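Local coordinates for malonyl CoA-acyl carrier protein transacylase (PDB 3IM9) that catalyses the transfer of the malonyl group from malonyl-CoA to holo-acyl carrier protein, a step of fatty acid biosynthesis, at residues L125-F130 with A201-F206; G135-V140 with V174-K179; D159-P164 with H207-K212. One frame throughout, in Å; residues are numbered along the deposited sequence.

Contact 1 (L125-F130 with A201-F206). With ACT (acetate ion), chain C.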
ATOM      1  N   LEU A 125     -15.439  -3.553  -2.428  1.00 10.89           N
ATOM      2  CA  LEU A 125     -16.077  -3.506  -1.101  1.00 12.20           C
ATOM      3  C   LEU A 125     -15.752  -2.172  -0.441  1.00 12.69           C
ATOM      4  O   LEU A 125     -16.657  -1.553   0.202  1.00 13.22           O
ATOM      5  CB  LEU A 125     -15.567  -4.646  -0.219  1.00 12.53           C
ATOM      6  CG  LEU A 125     -16.159  -6.015  -0.452  1.00 15.04           C
ATOM      7  CD1 LEU A 125     -16.649  -6.295  -1.838  1.00 33.09           C
ATOM      8  CD2 LEU A 125     -15.447  -7.145   0.272  1.00 15.84           C
ATOM      9  N   MET A 126     -14.509  -1.718  -0.575  1.00 11.78           N
ATOM     10  CA  MET A 126     -14.173  -0.420   0.034  1.00 10.62           C
ATOM     11  C   MET A 126     -14.970   0.695  -0.633  1.00 12.71           C
ATOM     12  O   MET A 126     -15.474   1.575   0.069  1.00 14.15           O
ATOM     13  CB  MET A 126     -12.643  -0.134  -0.055  1.00 11.41           C
ATOM     14  CG  MET A 126     -11.896  -1.137   0.812  1.00 11.25           C
ATOM     15  SD  MET A 126     -10.092  -0.967   0.610  1.00 11.46           S
ATOM     16  CE  MET A 126      -9.741   0.751   0.893  1.00 12.27           C
ATOM     17  N   ALA A 127     -15.019   0.703  -1.944  1.00 12.97           N
ATOM     18  CA  ALA A 127     -15.739   1.752  -2.732  1.00 13.58           C
ATOM     19  C   ALA A 127     -17.234   1.805  -2.357  1.00 15.22           C
ATOM     20  O   ALA A 127     -17.819   2.919  -2.394  1.00 17.11           O
ATOM     21  CB  ALA A 127     -15.607   1.516  -4.217  1.00 16.25           C
ATOM     22  N   GLN A 128     -17.822   0.670  -2.002  1.00 14.25           N
ATOM     23  CA  GLN A 128     -19.265   0.574  -1.692  1.00 16.48           C
ATOM     24  C   GLN A 128     -19.584   0.588  -0.237  1.00 15.57           C
ATOM     25  O   GLN A 128     -20.784   0.507   0.119  1.00 17.41           O
ATOM     26  CB  GLN A 128     -19.831  -0.716  -2.312  1.00 18.08           C
ATOM     27  CG  GLN A 128     -19.636  -0.750  -3.898  1.00 27.29           C
ATOM     28  CD  GLN A 128     -19.938  -2.136  -4.506  1.00 35.28           C
ATOM     29  OE1 GLN A 128     -20.732  -2.905  -3.968  1.00 42.92           O
ATOM     30  NE2 GLN A 128     -19.292  -2.456  -5.621  1.00 37.02           N
ATOM     31  N   ALA A 129     -18.597   0.749   0.640  1.00 14.98           N
ATOM     32  CA  ALA A 129     -18.838   0.536   2.061  1.00 14.56           C
ATOM     33  C   ALA A 129     -19.833   1.593   2.593  1.00 16.83           C
ATOM     34  O   ALA A 129     -20.759   1.259   3.407  1.00 19.06           O
ATOM     35  CB  ALA A 129     -17.543   0.528   2.844  1.00 13.40           C
ATOM     36  N   PHE A 130     -19.669   2.843   2.194  1.00 14.44           N
ATOM     37  CA  PHE A 130     -20.526   3.945   2.696  1.00 14.64           C
ATOM     38  C   PHE A 130     -20.971   4.800   1.525  1.00 17.47           C
ATOM     39  O   PHE A 130     -20.244   4.980   0.578  1.00 17.24           O
ATOM     40  CB  PHE A 130     -19.772   4.819   3.715  1.00 14.33           C
ATOM     41  CG  PHE A 130     -19.443   4.103   4.967  1.00 13.92           C
ATOM     42  CD1 PHE A 130     -18.221   3.410   5.078  1.00 16.01           C
ATOM     43  CD2 PHE A 130     -20.346   4.027   6.019  1.00 17.18           C
ATOM     44  CE1 PHE A 130     -17.903   2.710   6.226  1.00 14.41           C
ATOM     45  CE2 PHE A 130     -20.052   3.305   7.185  1.00 18.46           C
ATOM     46  CZ  PHE A 130     -18.792   2.652   7.300  1.00 18.04           C
ATOM     47  N   ALA A 201      -8.929  12.577  -2.156  1.00 14.61           N
ATOM     48  CA  ALA A 201      -9.930  11.981  -3.049  1.00 14.18           C
ATOM     49  C   ALA A 201     -10.109  10.516  -2.714  1.00 15.89           C
ATOM     50  O   ALA A 201      -9.384   9.648  -3.242  1.00 18.42           O
ATOM     51  CB  ALA A 201      -9.441  12.138  -4.529  1.00 18.02           C
ATOM     52  N   VAL A 202     -11.032  10.202  -1.833  1.00 14.47           N
ATOM     53  CA  VAL A 202     -11.332   8.848  -1.388  1.00 14.90           C
ATOM     54  C   VAL A 202     -12.839   8.673  -1.311  1.00 15.73           C
ATOM     55  O   VAL A 202     -13.578   9.656  -1.105  1.00 17.81           O
ATOM     56  CB  VAL A 202     -10.716   8.559   0.035  1.00 15.64           C
ATOM     57  CG1 VAL A 202      -9.200   8.534  -0.067  1.00 18.31           C
ATOM     58  CG2 VAL A 202     -11.252   9.588   1.091  1.00 18.71           C
ATOM     59  N   SER A 203     -13.259   7.425  -1.458  1.00 16.33           N
ATOM     60  CA  SER A 203     -14.698   7.168  -1.374  1.00 19.49           C
ATOM     61  C   SER A 203     -15.206   6.817   0.006  1.00 19.51           C
ATOM     62  O   SER A 203     -16.450   6.838   0.301  1.00 22.04           O
ATOM     63  CB  SER A 203     -15.128   6.206  -2.473  1.00 21.60           C
ATOM     64  OG  SER A 203     -14.419   5.022  -2.457  1.00 28.83           O
ATOM     65  N   GLY A 204     -14.281   6.619   0.941  1.00 14.73           N
ATOM     66  CA  GLY A 204     -14.806   6.303   2.246  1.00 12.63           C
ATOM     67  C   GLY A 204     -13.725   6.494   3.324  1.00 10.58           C
ATOM     68  O   GLY A 204     -12.625   6.975   3.027  1.00 11.11           O
ATOM     69  N   PRO A 205     -13.998   6.044   4.557  1.00 10.05           N
ATOM     70  CA  PRO A 205     -13.192   6.292   5.725  1.00  9.76           C
ATOM     71  C   PRO A 205     -12.245   5.089   5.863  1.00 10.03           C
ATOM     72  O   PRO A 205     -12.235   4.359   6.833  1.00 10.74           O
ATOM     73  CB  PRO A 205     -14.251   6.408   6.861  1.00  8.85           C
ATOM     74  CG  PRO A 205     -15.274   5.326   6.419  1.00  9.51           C
ATOM     75  CD  PRO A 205     -15.333   5.458   4.918  1.00 10.29           C
ATOM     76  N   PHE A 206     -11.341   4.976   4.885  1.00 10.06           N
ATOM     77  CA  PHE A 206     -10.462   3.785   4.833  1.00 10.00           C
ATOM     78  C   PHE A 206      -9.479   3.744   5.993  1.00  9.11           C
ATOM     79  O   PHE A 206      -9.029   4.791   6.528  1.00 10.69           O
ATOM     80  CB  PHE A 206      -9.720   3.683   3.484  1.00 10.17           C
ATOM     81  CG  PHE A 206     -10.652   3.754   2.272  1.00 10.89           C
ATOM     82  CD1 PHE A 206     -11.942   3.185   2.321  1.00 10.03           C
ATOM     83  CD2 PHE A 206     -10.211   4.408   1.123  1.00 12.13           C
ATOM     84  CE1 PHE A 206     -12.830   3.289   1.181  1.00 14.01           C
ATOM     85  CE2 PHE A 206     -11.053   4.451  -0.014  1.00 14.73           C
ATOM     86  CZ  PHE A 206     -12.357   3.918   0.061  1.00 14.92           C
TER
HETATM   87  C   ACT C 801     -11.166   5.776  -4.010  1.00 24.22           C
HETATM   88  O   ACT C 801     -11.830   5.402  -4.969  1.00 23.13           O
HETATM   89  OXT ACT C 801     -11.787   5.666  -2.914  1.00 27.69           O
HETATM   90  CH3 ACT C 801      -9.778   6.296  -4.105  1.00 24.15           C
HETATM   91  O   HOH W   1     -16.929   3.762   1.209  1.00 13.91           O

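Contact 2 (G135-V140 with V174-K179)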
ATOM      1  N   GLY A 135     -18.015   9.211   4.813  1.00  9.72           N
ATOM      2  CA  GLY A 135     -16.641   9.062   5.397  1.00 10.78           C
ATOM      3  C   GLY A 135     -15.620   9.567   4.435  1.00 11.78           C
ATOM      4  O   GLY A 135     -15.808   9.579   3.183  1.00 14.01           O
ATOM      5  N   SER A 136     -14.515  10.011   5.010  1.00  9.83           N
ATOM      6  CA  SER A 136     -13.462  10.528   4.141  1.00 11.26           C
ATOM      7  C   SER A 136     -12.094  10.410   4.831  1.00  9.14           C
ATOM      8  O   SER A 136     -11.982   9.790   5.896  1.00  9.18           O
ATOM      9  CB  SER A 136     -13.810  12.002   3.857  1.00 14.10           C
ATOM     10  OG  SER A 136     -12.950  12.505   2.821  1.00 15.57           O
ATOM     11  N   MET A 137     -11.066  11.017   4.206  1.00  9.42           N
ATOM     12  CA  MET A 137      -9.648  10.959   4.746  1.00  8.49           C
ATOM     13  C   MET A 137      -9.035  12.294   4.471  1.00  8.20           C
ATOM     14  O   MET A 137      -9.418  13.001   3.525  1.00 10.28           O
ATOM     15  CB  MET A 137      -8.811   9.843   4.117  1.00 10.24           C
ATOM     16  CG  MET A 137      -9.458   8.424   4.301  1.00  8.17           C
ATOM     17  SD  MET A 137      -8.435   7.237   3.458  1.00 12.71           S
ATOM     18  CE  MET A 137      -7.232   6.891   4.739  1.00 12.10           C
ATOM     19  N   ALA A 138      -8.019  12.643   5.302  1.00  9.09           N
ATOM     20  CA  ALA A 138      -7.264  13.854   5.015  1.00  8.69           C
ATOM     21  C   ALA A 138      -5.828  13.657   5.457  1.00  9.26           C
ATOM     22  O   ALA A 138      -5.557  13.047   6.481  1.00  9.12           O
ATOM     23  CB  ALA A 138      -7.861  15.060   5.802  1.00  9.06           C
ATOM     24  N   ALA A 139      -4.913  14.264   4.693  1.00 10.13           N
ATOM     25  CA  ALA A 139      -3.495  14.201   5.117  1.00 10.01           C
ATOM     26  C   ALA A 139      -3.188  15.392   6.031  1.00  8.85           C
ATOM     27  O   ALA A 139      -3.373  16.534   5.643  1.00 10.77           O
ATOM     28  CB  ALA A 139      -2.614  14.243   3.853  1.00 10.96           C
ATOM     29  N   VAL A 140      -2.682  15.066   7.210  1.00 10.35           N
ATOM     30  CA  VAL A 140      -2.253  16.155   8.153  1.00  9.35           C
ATOM     31  C   VAL A 140      -0.720  16.248   8.011  1.00 10.16           C
ATOM     32  O   VAL A 140      -0.003  15.240   8.262  1.00 10.34           O
ATOM     33  CB  VAL A 140      -2.657  15.818   9.568  1.00  9.10           C
ATOM     34  CG1 VAL A 140      -2.162  16.941  10.503  1.00 10.37           C
ATOM     35  CG2 VAL A 140      -4.171  15.562   9.692  1.00 11.18           C
ATOM     36  N   VAL A 174      -2.072  10.478   7.711  1.00 10.70           N
ATOM     37  CA  VAL A 174      -3.410  10.593   7.141  1.00  9.93           C
ATOM     38  C   VAL A 174      -4.371  10.128   8.178  1.00  9.50           C
ATOM     39  O   VAL A 174      -4.153   9.110   8.794  1.00 10.23           O
ATOM     40  CB  VAL A 174      -3.499   9.677   5.869  1.00  8.76           C
ATOM     41  CG1 VAL A 174      -4.892   9.864   5.203  1.00 10.78           C
ATOM     42  CG2 VAL A 174      -2.437  10.028   4.823  1.00 11.53           C
ATOM     43  N   VAL A 175      -5.448  10.927   8.346  1.00  9.23           N
ATOM     44  CA  VAL A 175      -6.486  10.585   9.295  1.00  9.14           C
ATOM     45  C   VAL A 175      -7.771  10.191   8.504  1.00  8.14           C
ATOM     46  O   VAL A 175      -7.897  10.493   7.300  1.00  9.05           O
ATOM     47  CB  VAL A 175      -6.833  11.715  10.242  1.00  9.45           C
ATOM     48  CG1 VAL A 175      -5.515  12.066  11.076  1.00 10.59           C
ATOM     49  CG2 VAL A 175      -7.308  12.973   9.500  1.00  9.31           C
ATOM     50  N   SER A 176      -8.661   9.459   9.168  1.00  9.87           N
ATOM     51  CA  SER A 176      -9.838   8.927   8.486  1.00  8.93           C
ATOM     52  C   SER A 176     -11.019   8.828   9.407  1.00 10.30           C
ATOM     53  O   SER A 176     -10.873   8.601  10.612  1.00 10.53           O
ATOM     54  CB  SER A 176      -9.460   7.512   8.000  1.00 10.46           C
ATOM     55  OG  SER A 176     -10.500   6.948   7.286  1.00 11.90           O
ATOM     56  N   GLY A 177     -12.218   8.985   8.854  1.00  8.42           N
ATOM     57  CA  GLY A 177     -13.414   8.795   9.717  1.00  8.44           C
ATOM     58  C   GLY A 177     -14.599   9.534   9.140  1.00  8.38           C
ATOM     59  O   GLY A 177     -14.730   9.709   7.903  1.00  8.79           O
ATOM     60  N   HIS A 178     -15.543   9.939  10.003  1.00  9.67           N
ATOM     61  CA  HIS A 178     -16.740  10.636   9.460  1.00 11.02           C
ATOM     62  C   HIS A 178     -16.370  11.907   8.737  1.00 11.57           C
ATOM     63  O   HIS A 178     -15.548  12.694   9.241  1.00  9.62           O
ATOM     64  CB  HIS A 178     -17.664  10.933  10.652  1.00  8.97           C
ATOM     65  CG  HIS A 178     -18.355   9.697  11.130  1.00 10.56           C
ATOM     66  ND1 HIS A 178     -17.931   9.021  12.258  1.00 10.40           N
ATOM     67  CD2 HIS A 178     -19.383   8.971  10.603  1.00 14.46           C
ATOM     68  CE1 HIS A 178     -18.671   7.941  12.416  1.00 12.01           C
ATOM     69  NE2 HIS A 178     -19.569   7.888  11.435  1.00 15.32           N
ATOM     70  N   LYS A 179     -17.018  12.153   7.576  1.00 11.64           N
ATOM     71  CA  LYS A 179     -16.615  13.312   6.753  1.00 10.19           C
ATOM     72  C   LYS A 179     -16.834  14.642   7.485  1.00 10.15           C
ATOM     73  O   LYS A 179     -16.056  15.565   7.271  1.00 11.39           O
ATOM     74  CB  LYS A 179     -17.324  13.208   5.382  1.00 10.94           C
ATOM     75  CG  LYS A 179     -16.865  14.387   4.444  1.00 14.15           C
ATOM     76  CD  LYS A 179     -17.485  14.205   3.083  1.00 15.94           C
ATOM     77  CE  LYS A 179     -16.862  15.225   2.095  1.00 16.26           C
ATOM     78  NZ  LYS A 179     -17.235  16.650   2.443  1.00 15.79           N
TER

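Contact 3 (D159-P164 with H207-K212)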
ATOM      1  N   ASP A 159     -20.914  10.726  18.608  1.00 22.87           N
ATOM      2  CA  ASP A 159     -20.910   9.397  17.958  1.00 21.28           C
ATOM      3  C   ASP A 159     -20.174   9.402  16.596  1.00 21.93           C
ATOM      4  O   ASP A 159     -20.401   8.508  15.752  1.00 22.73           O
ATOM      5  CB  ASP A 159     -22.337   8.885  17.767  1.00 23.26           C
ATOM      6  CG  ASP A 159     -23.063   8.752  19.097  1.00 30.50           C
ATOM      7  OD1 ASP A 159     -22.559   7.952  19.900  1.00 32.76           O
ATOM      8  OD2 ASP A 159     -24.099   9.473  19.307  1.00 37.84           O
ATOM      9  N   LYS A 160     -19.328  10.408  16.382  1.00 17.27           N
ATOM     10  CA  LYS A 160     -18.576  10.494  15.118  1.00 15.70           C
ATOM     11  C   LYS A 160     -17.124  10.338  15.508  1.00 14.33           C
ATOM     12  O   LYS A 160     -16.718  10.682  16.623  1.00 14.81           O
ATOM     13  CB  LYS A 160     -18.823  11.783  14.376  1.00 18.86           C
ATOM     14  CG  LYS A 160     -20.252  11.896  13.872  1.00 20.85           C
ATOM     15  CD  LYS A 160     -20.425  13.136  13.043  1.00 29.29           C
ATOM     16  CE  LYS A 160     -21.826  13.092  12.438  1.00 39.06           C
ATOM     17  NZ  LYS A 160     -22.047  14.109  11.332  1.00 43.10           N
ATOM     18  N   ILE A 161     -16.350   9.787  14.606  1.00 12.01           N
ATOM     19  CA  ILE A 161     -14.942   9.503  14.912  1.00 12.63           C
ATOM     20  C   ILE A 161     -14.023   9.924  13.775  1.00 12.36           C
ATOM     21  O   ILE A 161     -14.395   9.938  12.587  1.00 10.80           O
ATOM     22  CB  ILE A 161     -14.698   8.022  15.233  1.00 15.85           C
ATOM     23  CG1 ILE A 161     -14.945   7.215  13.999  1.00 17.57           C
ATOM     24  CG2 ILE A 161     -15.590   7.569  16.478  1.00 20.43           C
ATOM     25  CD1 ILE A 161     -14.356   5.884  14.103  1.00 33.40           C
ATOM     26  N   ILE A 162     -12.807  10.293  14.173  1.00 13.00           N
ATOM     27  CA  ILE A 162     -11.703  10.500  13.217  1.00 11.79           C
ATOM     28  C   ILE A 162     -10.475   9.872  13.868  1.00 11.09           C
ATOM     29  O   ILE A 162     -10.262  10.032  15.093  1.00 11.92           O
ATOM     30  CB  ILE A 162     -11.577  11.985  12.931  1.00 11.63           C
ATOM     31  CG1 ILE A 162     -10.474  12.284  11.986  1.00 15.25           C
ATOM     32  CG2 ILE A 162     -11.421  12.794  14.174  1.00 13.08           C
ATOM     33  CD1 ILE A 162     -10.461  13.807  11.509  1.00 16.27           C
ATOM     34  N   GLU A 163      -9.658   9.149  13.117  1.00 10.74           N
ATOM     35  CA  GLU A 163      -8.563   8.365  13.713  1.00 11.73           C
ATOM     36  C   GLU A 163      -7.345   8.466  12.805  1.00 10.13           C
ATOM     37  O   GLU A 163      -7.485   8.530  11.575  1.00 10.43           O
ATOM     38  CB  GLU A 163      -8.940   6.858  13.705  1.00 13.22           C
ATOM     39  CG  GLU A 163     -10.061   6.510  14.640  1.00 17.66           C
ATOM     40  CD  GLU A 163     -10.708   5.159  14.348  1.00 18.83           C
ATOM     41  OE1 GLU A 163     -11.577   4.753  15.135  1.00 26.04           O
ATOM     42  OE2 GLU A 163     -10.366   4.475  13.405  1.00 18.96           O
ATOM     43  N   PRO A 164      -6.126   8.336  13.341  1.00 10.20           N
ATOM     44  CA  PRO A 164      -4.932   8.202  12.466  1.00 10.93           C
ATOM     45  C   PRO A 164      -5.120   6.915  11.700  1.00 11.51           C
ATOM     46  O   PRO A 164      -5.533   5.846  12.262  1.00 13.60           O
ATOM     47  CB  PRO A 164      -3.772   8.079  13.494  1.00 12.49           C
ATOM     48  CG  PRO A 164      -4.251   8.922  14.735  1.00 13.73           C
ATOM     49  CD  PRO A 164      -5.755   8.452  14.795  1.00 11.12           C
ATOM     50  N   HIS A 207      -9.145   2.533   6.410  1.00  9.85           N
ATOM     51  CA  HIS A 207      -8.201   2.294   7.528  1.00 11.22           C
ATOM     52  C   HIS A 207      -8.647   2.978   8.825  1.00 12.25           C
ATOM     53  O   HIS A 207      -7.836   3.297   9.688  1.00 14.02           O
ATOM     54  CB  HIS A 207      -6.736   2.688   7.153  1.00 11.01           C
ATOM     55  CG  HIS A 207      -6.212   1.799   6.109  1.00  9.61           C
ATOM     56  ND1 HIS A 207      -5.966   0.445   6.359  1.00  9.77           N
ATOM     57  CD2 HIS A 207      -6.004   2.009   4.798  1.00 10.36           C
ATOM     58  CE1 HIS A 207      -5.505  -0.094   5.223  1.00 13.77           C
ATOM     59  NE2 HIS A 207      -5.552   0.822   4.269  1.00 11.69           N
ATOM     60  N   SER A 208      -9.951   3.139   8.970  1.00 11.51           N
ATOM     61  CA  SER A 208     -10.554   3.542  10.278  1.00 12.07           C
ATOM     62  C   SER A 208     -11.444   2.380  10.739  1.00 12.03           C
ATOM     63  O   SER A 208     -11.845   1.445   9.967  1.00 12.42           O
ATOM     64  CB  SER A 208     -11.382   4.817  10.093  1.00 10.71           C
ATOM     65  OG  SER A 208     -12.707   4.477   9.585  1.00 11.30           O
ATOM     66  N   SER A 209     -11.773   2.409  12.020  1.00 10.87           N
ATOM     67  CA  SER A 209     -12.656   1.376  12.637  1.00 13.69           C
ATOM     68  C   SER A 209     -14.047   1.281  11.941  1.00 13.17           C
ATOM     69  O   SER A 209     -14.700   0.209  11.986  1.00 14.42           O
ATOM     70  CB  SER A 209     -12.783   1.686  14.149  1.00 16.23           C
ATOM     71  OG  SER A 209     -13.394   2.960  14.304  1.00 20.00           O
ATOM     72  N   LEU A 210     -14.458   2.346  11.204  1.00 11.01           N
ATOM     73  CA  LEU A 210     -15.692   2.252  10.442  1.00 12.59           C
ATOM     74  C   LEU A 210     -15.663   1.159   9.361  1.00 12.14           C
ATOM     75  O   LEU A 210     -16.720   0.649   9.013  1.00 12.77           O
ATOM     76  CB  LEU A 210     -16.038   3.595   9.791  1.00 13.02           C
ATOM     77  CG  LEU A 210     -16.269   4.798  10.804  1.00 14.34           C
ATOM     78  CD1 LEU A 210     -16.426   6.060  10.047  1.00 14.01           C
ATOM     79  CD2 LEU A 210     -17.557   4.424  11.580  1.00 19.38           C
ATOM     80  N   MET A 211     -14.446   0.771   8.884  1.00 11.31           N
ATOM     81  CA  MET A 211     -14.385  -0.218   7.808  1.00 11.20           C
ATOM     82  C   MET A 211     -14.684  -1.646   8.311  1.00 12.26           C
ATOM     83  O   MET A 211     -14.697  -2.577   7.516  1.00 13.07           O
ATOM     84  CB  MET A 211     -13.018  -0.162   7.144  1.00 10.74           C
ATOM     85  CG  MET A 211     -12.738   1.239   6.453  1.00 11.65           C
ATOM     86  SD  MET A 211     -14.055   1.727   5.305  1.00 12.34           S
ATOM     87  CE  MET A 211     -13.914   0.394   3.999  1.00 11.65           C
ATOM     88  N   LYS A 212     -14.950  -1.789   9.625  1.00 11.84           N
ATOM     89  CA  LYS A 212     -15.430  -3.132  10.066  1.00 12.03           C
ATOM     90  C   LYS A 212     -16.667  -3.568   9.326  1.00 13.56           C
ATOM     91  O   LYS A 212     -16.944  -4.791   9.226  1.00 15.44           O
ATOM     92  CB  LYS A 212     -15.677  -3.084  11.569  1.00 15.00           C
ATOM     93  CG  LYS A 212     -14.369  -3.122  12.271  1.00 19.39           C
ATOM     94  CD  LYS A 212     -14.583  -2.855  13.790  1.00 30.60           C
ATOM     95  CE  LYS A 212     -13.234  -2.690  14.591  1.00 35.19           C
ATOM     96  NZ  LYS A 212     -13.428  -2.411  16.086  1.00 36.97           N
TER
HETATM   97  O   HOH W   2      -7.620   3.620  12.537  1.00 23.95           O

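Contact 1 (L125-F130 with A201-F206)
Met-126 lays its methyl group over one face of the Phe-206 ring, a CH-pi and Met-aromatic contact that ties the C-terminal part of helix 112-128 to the loop leading into His-207, an active-site residue by similarity, in the acyltransferase fold. CE stands 3.6 Å from the centroid of the Phe-206 ring and 17° off its normal. The bend at chi3 (53°) folds CE down onto the ring, while SD lies farther above the same face. A long thioether suits this place, because its unbranched, bendable chain lets the terminal methyl settle on a flat aromatic surface. On the opposite face, the carbonyl O of Gly-204 lies over the ring centre, so Phe-206 is sandwiched by its own loop and the helix.

Just beyond the helix, the side chains of Phe-130 and Pro-205 cross at about a right angle, with CD1 of Phe-130 3.5 Å from CD of Pro-205. Pro-205 is the centre of an inverse gamma turn, and its rigid ring offers Phe-130 a compact apolar partner. No direct hydrogen bond joins the two segments; a water does so instead, donating to Met-126 O and Ser-203 O and accepting from Phe-130 N, which gives these three backbone atoms a shared partner.

An acetate ion, probably from the crystallisation liquor, sits beside Ser-203, and Thr-67 N also binds it. With chi1 at 56°, the hydroxyl of Ser-203 lies near its own amide, and both N and OG donate to acetate OXT. That oxygen also approaches the edge of the Phe-206 ring in its plane, 3.2 Å from CE2.

Contact 2 (G135-V140 with V174-K179)
With CG anti to the carbonyl carbon (chi1 -57°) and a bend at chi3 (86°), Met-137 curls back over the neighbouring strand, its CE reaching 3.8 Å from CG1 of Val-174. CG1 of Val-174 is itself swung toward Met-137, being opposite the backbone N (chi1 -176°). On this face CG of Met-137 also packs on Ser-176, whose OG is bonded to Phe-206 O. The other face carries Ala-138 and Val-175; Ile-182 of helix 179-188 rests on both, the short alanine letting the helix lie close. Farther along, CG2 of Val-140 meets CG1 of Val-175 at 4.0 Å.

Four backbone bonds hold the strands. Ser-136 and Gly-177 form one hydrogen-bonded pair, with Ser-136 N to Gly-177 O at 2.9 Å; Ala-138 and Val-175 form the next, with Val-175 N to Ala-138 O at 2.8 Å. Gly-177 has a backbone conformation in which a side chain would jam against the preceding carbonyl, and here the chain turns a corner. His-178 follows as the N-cap residue of helix 179-188. Strands 135-141 and 172-176 are thus adjacent antiparallel members of the mixed sheet of the smaller, ferredoxin-like subdomain of FabD-type acyltransferases.

Contact 3 (D159-P164 with H207-K212)
Hydrogen bonds from Ser-209 to the carboxylate of Glu-163 dominate this contact. Ser-209 OG donates to OE1 of Glu-163 at 2.7 Å, and Ser-209 N donates to OE2 of Glu-163 at 2.9 Å with an N-H...O angle of 165°. Both oxygens are approached from their syn sides, the donors lying 22° and 18° out of the carboxylate plane, so one serine grips both oxygens and fixes the rotation of the group. Glu-163 suits the place because its chain, extended beyond CG, spans the gap from the strand to the loop. Ser-209 suits it because its hydroxyl lies on the same side as its amide, letting the two donors act together. These donors would be expected to favour the ionised carboxylate.

Water adds a second link: the O of one molecule lies 3.0 Å from OE2 of Glu-163 and 2.9 Å from the carbonyl O of His-207 and, with further acceptors nearby, probably shares its protons among them.

Apolar contact is smaller. CD1 of Ile-161 comes 4.0 Å from CG of Leu-210, the two side chains sliding past each other in opposite directions. The long arm of Ile-161 also carries CD1 to 3.1 Å from Ser-209 OG, a close approach that sets an apolar group beside the hydroxyl.

Within the loop, Ser-208 OG accepts a hydrogen bond from Leu-210 N, forming an ST turn at the start of the 3-10 segment 209-211, and is also bonded to Pro-205 O. Just before this turn, the end of the His-207 side chain leads away from the contact: NE2 bonds to Ser-97 OG, and ND1 to Ser-259 O. The carboxylate-serine link thus anchors strand 162-169 to the loop that carries His-207, which with Ser-97 probably forms the Ser-His catalytic dyad, as in other FabD acyltransferases.

How the contacts relate
The three contacts gather on one side of the chain's centre, with contacts 1 and 2 about 11 Å apart, 1 and 3 about 12 Å, and 2 and 3 about 9 Å between centres. Their first segments follow in the order 125-130, 135-140 and 159-164; then come 174-179, 201-206 and 207-212. Contact 2 lies within the span of contact 1, whereas contact 3 crosses both. Contacts 2 and 3 share a mixed sheet through neighbouring strands 172-176 and 162-169. Contacts 1 and 3 use consecutive pieces of one loop, so helix 112-128 and the sheet hold the backbone around His-207 from different parts of the fold.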